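Local coordinates for protein tRNA (guanine(26)-N(2))-dimethyltransferase (Pyrococcus horikoshii, PDB 2DUL) that probably transfers two methyl groups from S-adenosyl-L-methionine to the N2 atom of the guanine at position 26 of a number of tRNAs, at residues 198-201 with 202-206; 370-373 with 374-377. All blocks are in the same frame, centred on the assembly; numbering follows the deposited sequence.

Contact 1: residues 198-201 with 202-206; sequences RILV and GVIAR
L200 reaches forward along its own helix to touch both V203 and I204, and the backbone of the same turns carries the alpha-helical i+4 to i bonds. Taking the backbone first, G202 N donates to R198 O, V203 N to I199 O, I204 N to L200 O and A205 N to V201 O. The last, at 3.0 Å from A205 N to V201 O, is the straightest, with an N-H...O angle of 162° and the donor in the carbonyl plane. V203 N also makes a weak bond to L200 O.

The apolar contacts gather on one side of the helix. CD2 of L200 lies 4.0 Å from CD1 of I204 and 4.2 Å from CG1 of V203. V203 carries CG1 between its backbone N and carbonyl carbon (chi1 75°), which swings that methyl back to 3.1 Å from L200 O, a tight approach.

Water and arginine supply the polar contacts. A water donates to I199 O at 2.9 Å and is held weakly by NH2 of R206. The same guanidinium turns an edge to the backbone of G202, its NE making a weak 3.4 Å bond to G202 O, while NH1 and NH2 bond the carbonyls of L183 and Y182.

This part of helix 192-209 packs against the closing strands of the mixed sheet of a class I-like methyltransferase: L200 and I204 face strand 226-235, V201 and A205 meet strand 213-223, and R198, paired with E194, also bonds W277 O at strand 273-277.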
ATOM      1  N   ARG A 198      -4.838   4.582   6.684  1.00 14.28           N
ATOM      2  CA  ARG A 198      -6.292   4.492   6.586  1.00 14.45           C
ATOM      3  C   ARG A 198      -6.862   5.632   5.750  1.00 15.22           C
ATOM      4  O   ARG A 198      -7.915   5.481   5.135  1.00 15.15           O
ATOM      5  CB  ARG A 198      -6.925   4.473   7.982  1.00 14.18           C
ATOM      6  CG  ARG A 198      -6.722   3.142   8.684  1.00 14.76           C
ATOM      7  CD  ARG A 198      -7.278   3.123  10.096  1.00 13.44           C
ATOM      8  NE  ARG A 198      -6.989   1.832  10.719  1.00 15.27           N
ATOM      9  CZ  ARG A 198      -7.675   0.717  10.493  1.00 15.87           C
ATOM     10  NH1 ARG A 198      -7.319  -0.408  11.099  1.00 12.77           N
ATOM     11  NH2 ARG A 198      -8.732   0.727   9.682  1.00 14.23           N
ATOM     12  N   ILE A 199      -6.169   6.771   5.725  1.00 13.04           N
ATOM     13  CA  ILE A 199      -6.606   7.898   4.906  1.00 14.25           C
ATOM     14  C   ILE A 199      -6.430   7.502   3.437  1.00 15.35           C
ATOM     15  O   ILE A 199      -7.300   7.758   2.603  1.00 15.35           O
ATOM     16  CB  ILE A 199      -5.782   9.190   5.194  1.00 14.32           C
ATOM     17  CG1 ILE A 199      -6.234   9.807   6.523  1.00 14.42           C
ATOM     18  CG2 ILE A 199      -5.992  10.214   4.064  1.00 13.62           C
ATOM     19  CD1 ILE A 199      -5.353  10.952   7.012  1.00 17.20           C
ATOM     20  N   LEU A 200      -5.312   6.853   3.127  1.00 14.55           N
ATOM     21  CA  LEU A 200      -5.044   6.418   1.757  1.00 16.34           C
ATOM     22  C   LEU A 200      -6.113   5.424   1.295  1.00 17.24           C
ATOM     23  O   LEU A 200      -6.659   5.548   0.202  1.00 17.15           O
ATOM     24  CB  LEU A 200      -3.674   5.743   1.671  1.00 19.60           C
ATOM     25  CG  LEU A 200      -2.842   5.878   0.389  1.00 25.87           C
ATOM     26  CD1 LEU A 200      -1.858   4.713   0.327  1.00 24.92           C
ATOM     27  CD2 LEU A 200      -3.722   5.897  -0.839  1.00 27.92           C
ATOM     28  N   VAL A 201      -6.396   4.420   2.118  1.00 16.20           N
ATOM     29  CA  VAL A 201      -7.408   3.434   1.745  1.00 15.91           C
ATOM     30  C   VAL A 201      -8.749   4.135   1.577  1.00 16.46           C
ATOM     31  O   VAL A 201      -9.488   3.871   0.627  1.00 16.40           O
ATOM     32  CB  VAL A 201      -7.546   2.332   2.817  1.00 15.27           C
ATOM     33  CG1 VAL A 201      -8.683   1.379   2.444  1.00 15.49           C
ATOM     34  CG2 VAL A 201      -6.221   1.566   2.945  1.00 17.90           C
ATOM     35  N   GLY A 202      -9.043   5.039   2.506  1.00 15.24           N
ATOM     36  CA  GLY A 202     -10.291   5.774   2.468  1.00 16.11           C
ATOM     37  C   GLY A 202     -10.510   6.620   1.224  1.00 15.88           C
ATOM     38  O   GLY A 202     -11.636   6.714   0.733  1.00 14.75           O
ATOM     39  N   VAL A 203      -9.455   7.236   0.702  1.00 13.88           N
ATOM     40  CA  VAL A 203      -9.610   8.067  -0.490  1.00 14.19           C
ATOM     41  C   VAL A 203      -9.842   7.201  -1.732  1.00 15.40           C
ATOM     42  O   VAL A 203     -10.584   7.584  -2.640  1.00 13.54           O
ATOM     43  CB  VAL A 203      -8.382   9.002  -0.704  1.00 14.95           C
ATOM     44  CG1 VAL A 203      -7.198   8.216  -1.242  1.00 14.77           C
ATOM     45  CG2 VAL A 203      -8.767  10.154  -1.646  1.00 15.80           C
ATOM     46  N   ILE A 204      -9.220   6.027  -1.762  1.00 14.34           N
ATOM     47  CA  ILE A 204      -9.404   5.107  -2.877  1.00 14.50           C
ATOM     48  C   ILE A 204     -10.870   4.663  -2.873  1.00 14.97           C
ATOM     49  O   ILE A 204     -11.525   4.636  -3.917  1.00 13.49           O
ATOM     50  CB  ILE A 204      -8.507   3.851  -2.741  1.00 15.58           C
ATOM     51  CG1 ILE A 204      -7.032   4.249  -2.828  1.00 16.16           C
ATOM     52  CG2 ILE A 204      -8.835   2.850  -3.853  1.00 15.43           C
ATOM     53  CD1 ILE A 204      -6.077   3.109  -2.527  1.00 17.24           C
ATOM     54  N   ALA A 205     -11.376   4.334  -1.687  1.00 14.43           N
ATOM     55  CA  ALA A 205     -12.764   3.903  -1.539  1.00 15.34           C
ATOM     56  C   ALA A 205     -13.734   4.997  -1.980  1.00 15.22           C
ATOM     57  O   ALA A 205     -14.720   4.729  -2.662  1.00 15.10           O
ATOM     58  CB  ALA A 205     -13.040   3.515  -0.083  1.00 15.93           C
ATOM     59  N   ARG A 206     -13.458   6.233  -1.579  1.00 13.94           N
ATOM     60  CA  ARG A 206     -14.329   7.348  -1.935  1.00 15.20           C
ATOM     61  C   ARG A 206     -14.325   7.639  -3.431  1.00 14.92           C
ATOM     62  O   ARG A 206     -15.388   7.840  -4.009  1.00 14.80           O
ATOM     63  CB  ARG A 206     -13.956   8.605  -1.135  1.00 14.09           C
ATOM     64  CG  ARG A 206     -14.423   8.545   0.328  1.00 15.42           C
ATOM     65  CD  ARG A 206     -14.073   9.810   1.096  1.00 17.13           C
ATOM     66  NE  ARG A 206     -12.636   9.894   1.333  1.00 16.37           N
ATOM     67  CZ  ARG A 206     -11.975  11.027   1.544  1.00 18.56           C
ATOM     68  NH1 ARG A 206     -12.621  12.184   1.546  1.00 14.69           N
ATOM     69  NH2 ARG A 206     -10.665  10.998   1.747  1.00 13.70           N
TER
HETATM   70  O   HOH W   1      -9.934   8.803   3.342  1.00 15.71           O

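Contact 2: residues 370-373 with 374-377; sequences VFIE and TIKR
The ring of F371 takes the CG2 methyl of I375 on one face, a CH-pi contact 3.6 Å from CG2 to the ring centroid and 22° off the normal. The methyl sits toward the rim, nearest CE2 at 3.4 Å from CG2. Y322 meets the ring as well, their planes inclined at about 35°, and I341 and I327 add aliphatic contacts from helices 338-347 and 324-331. Because CG of F371 is anti to the backbone N (chi1 -176°), the ring is carried forward along the helix to the residue four places on. An alanine in place of F371 would remove the surface under the CG2 methyl of I375 and would probably leave a gap between this helix and its two neighbours.

I375 has a second apolar partner: its CD1 lies 3.8 Å from CD1 of I372, the two side chains lying alongside and pointing the same way.

On another side of the helix, T374 turns its hydroxyl back to the preceding turn. With OG1 opposite the carbonyl carbon across the CA-CB bond, it donates to V370 O at 2.8 Å. T374 N donates to V370 O too, and the two donors come from opposite faces of the carbonyl plane. OG1 is also hydrogen-bonded to NE2 of Q348.

The backbone bonds continue from I375 N to F371 O and from K376 N to I372 O at 3.1 Å. K376 is where the chain leaves helical geometry, and a water bridges E373 O and K376 O, donating to both.

The double grip on V370 O would fix the rotation of the T374 side chain, while the apolar face holds this C-terminal helix to 324-331 and 338-347 and leaves E373 and K376 exposed to solvent.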
ATOM      1  N   VAL A 370      -8.196  -0.333  30.746  1.00 22.30           N
ATOM      2  CA  VAL A 370      -7.571  -1.595  31.129  1.00 22.71           C
ATOM      3  C   VAL A 370      -6.107  -1.566  30.690  1.00 23.10           C
ATOM      4  O   VAL A 370      -5.231  -2.053  31.398  1.00 23.68           O
ATOM      5  CB  VAL A 370      -8.270  -2.797  30.472  1.00 21.55           C
ATOM      6  CG1 VAL A 370      -7.440  -4.059  30.677  1.00 22.68           C
ATOM      7  CG2 VAL A 370      -9.656  -2.979  31.075  1.00 23.68           C
ATOM      8  N   PHE A 371      -5.849  -0.994  29.517  1.00 21.75           N
ATOM      9  CA  PHE A 371      -4.483  -0.904  29.013  1.00 22.98           C
ATOM     10  C   PHE A 371      -3.621  -0.081  29.969  1.00 21.82           C
ATOM     11  O   PHE A 371      -2.518  -0.488  30.327  1.00 22.87           O
ATOM     12  CB  PHE A 371      -4.460  -0.247  27.626  1.00 21.89           C
ATOM     13  CG  PHE A 371      -3.091  -0.199  27.000  1.00 22.06           C
ATOM     14  CD1 PHE A 371      -2.556  -1.325  26.379  1.00 20.14           C
ATOM     15  CD2 PHE A 371      -2.331   0.970  27.044  1.00 22.35           C
ATOM     16  CE1 PHE A 371      -1.282  -1.292  25.807  1.00 21.57           C
ATOM     17  CE2 PHE A 371      -1.052   1.017  26.475  1.00 20.84           C
ATOM     18  CZ  PHE A 371      -0.527  -0.114  25.855  1.00 20.93           C
ATOM     19  N   ILE A 372      -4.137   1.076  30.376  1.00 23.79           N
ATOM     20  CA  ILE A 372      -3.417   1.973  31.278  1.00 25.40           C
ATOM     21  C   ILE A 372      -3.094   1.307  32.609  1.00 26.50           C
ATOM     22  O   ILE A 372      -1.977   1.431  33.126  1.00 25.92           O
ATOM     23  CB  ILE A 372      -4.228   3.262  31.548  1.00 27.26           C
ATOM     24  CG1 ILE A 372      -4.456   4.016  30.238  1.00 28.46           C
ATOM     25  CG2 ILE A 372      -3.495   4.146  32.551  1.00 29.93           C
ATOM     26  CD1 ILE A 372      -3.189   4.326  29.477  1.00 30.52           C
ATOM     27  N   GLU A 373      -4.069   0.605  33.170  1.00 25.37           N
ATOM     28  CA  GLU A 373      -3.855  -0.072  34.438  1.00 27.66           C
ATOM     29  C   GLU A 373      -2.790  -1.146  34.264  1.00 27.26           C
ATOM     30  O   GLU A 373      -2.028  -1.428  35.183  1.00 27.61           O
ATOM     31  CB  GLU A 373      -5.161  -0.701  34.938  1.00 29.80           C
ATOM     32  CG  GLU A 373      -5.044  -1.334  36.323  1.00 34.41           C
ATOM     33  CD  GLU A 373      -6.387  -1.772  36.888  1.00 39.15           C
ATOM     34  OE1 GLU A 373      -7.004  -2.698  36.317  1.00 41.79           O
ATOM     35  OE2 GLU A 373      -6.827  -1.185  37.903  1.00 39.68           O
ATOM     36  N   THR A 374      -2.729  -1.732  33.073  1.00 27.05           N
ATOM     37  CA  THR A 374      -1.753  -2.780  32.791  1.00 26.22           C
ATOM     38  C   THR A 374      -0.336  -2.261  32.531  1.00 26.31           C
ATOM     39  O   THR A 374       0.636  -2.924  32.881  1.00 26.39           O
ATOM     40  CB  THR A 374      -2.180  -3.617  31.576  1.00 27.23           C
ATOM     41  OG1 THR A 374      -3.486  -4.161  31.804  1.00 26.84           O
ATOM     42  CG2 THR A 374      -1.190  -4.751  31.339  1.00 25.22           C
ATOM     43  N   ILE A 375      -0.210  -1.091  31.913  1.00 25.59           N
ATOM     44  CA  ILE A 375       1.125  -0.563  31.623  1.00 27.64           C
ATOM     45  C   ILE A 375       1.764   0.141  32.815  1.00 30.49           C
ATOM     46  O   ILE A 375       2.987   0.281  32.867  1.00 29.76           O
ATOM     47  CB  ILE A 375       1.117   0.420  30.424  1.00 26.06           C
ATOM     48  CG1 ILE A 375       0.310   1.673  30.769  1.00 25.69           C
ATOM     49  CG2 ILE A 375       0.555  -0.270  29.192  1.00 25.13           C
ATOM     50  CD1 ILE A 375       0.237   2.681  29.630  1.00 24.18           C
ATOM     51  N   LYS A 376       0.939   0.585  33.761  1.00 34.22           N
ATOM     52  CA  LYS A 376       1.430   1.271  34.956  1.00 40.24           C
ATOM     53  C   LYS A 376       2.559   0.485  35.602  1.00 43.21           C
ATOM     54  O   LYS A 376       2.338  -0.598  36.136  1.00 42.88           O
ATOM     55  CB  LYS A 376       0.300   1.448  35.973  1.00 41.40           C
ATOM     56  CG  LYS A 376      -0.649   2.594  35.678  1.00 44.66           C
ATOM     57  CD  LYS A 376      -0.026   3.938  36.024  1.00 48.94           C
ATOM     58  CE  LYS A 376       0.240   4.058  37.521  1.00 50.26           C
ATOM     59  NZ  LYS A 376       0.775   5.398  37.898  1.00 51.44           N
ATOM     60  N   ARG A 377       3.768   1.034  35.556  1.00 47.37           N
ATOM     61  CA  ARG A 377       4.918   0.363  36.146  1.00 52.57           C
ATOM     62  C   ARG A 377       5.090   0.788  37.599  1.00 54.14           C
ATOM     63  O   ARG A 377       4.861  -0.063  38.488  1.00 55.19           O
ATOM     64  CB  ARG A 377       6.186   0.688  35.347  1.00 54.97           C
ATOM     65  CG  ARG A 377       7.434  -0.044  35.821  1.00 58.94           C
ATOM     66  CD  ARG A 377       8.560   0.046  34.795  1.00 61.58           C
ATOM     67  NE  ARG A 377       8.984   1.422  34.544  1.00 65.04           N
ATOM     68  CZ  ARG A 377       9.893   1.768  33.637  1.00 66.12           C
ATOM     69  NH1 ARG A 377      10.476   0.838  32.890  1.00 67.58           N
ATOM     70  NH2 ARG A 377      10.223   3.043  33.475  1.00 67.60           N
TER
HETATM   71  O   HOH W   2       0.314  -2.223  36.389  1.00 50.51           O

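From the N terminus, the chain first builds most of the central mixed sheet, then enters helix 192-209, where contact 1 lies. Strands 213-223 and 226-235 follow directly and finish one side of that sheet, so contact 1 belongs to the body of the methyltransferase. Contact 2 comes at the far end of the chain, in helix 368-375, packed on helices 324-331 and 338-347. Neither contact closes a loop, since each joins consecutive turns of a single helix; they follow in series and neither nest nor cross. Contacts 1 and 2 have centres 33 Å apart and nearest atoms about 16 Å apart, without touching. Both lie away from the predicted S-adenosyl-L-methionine site.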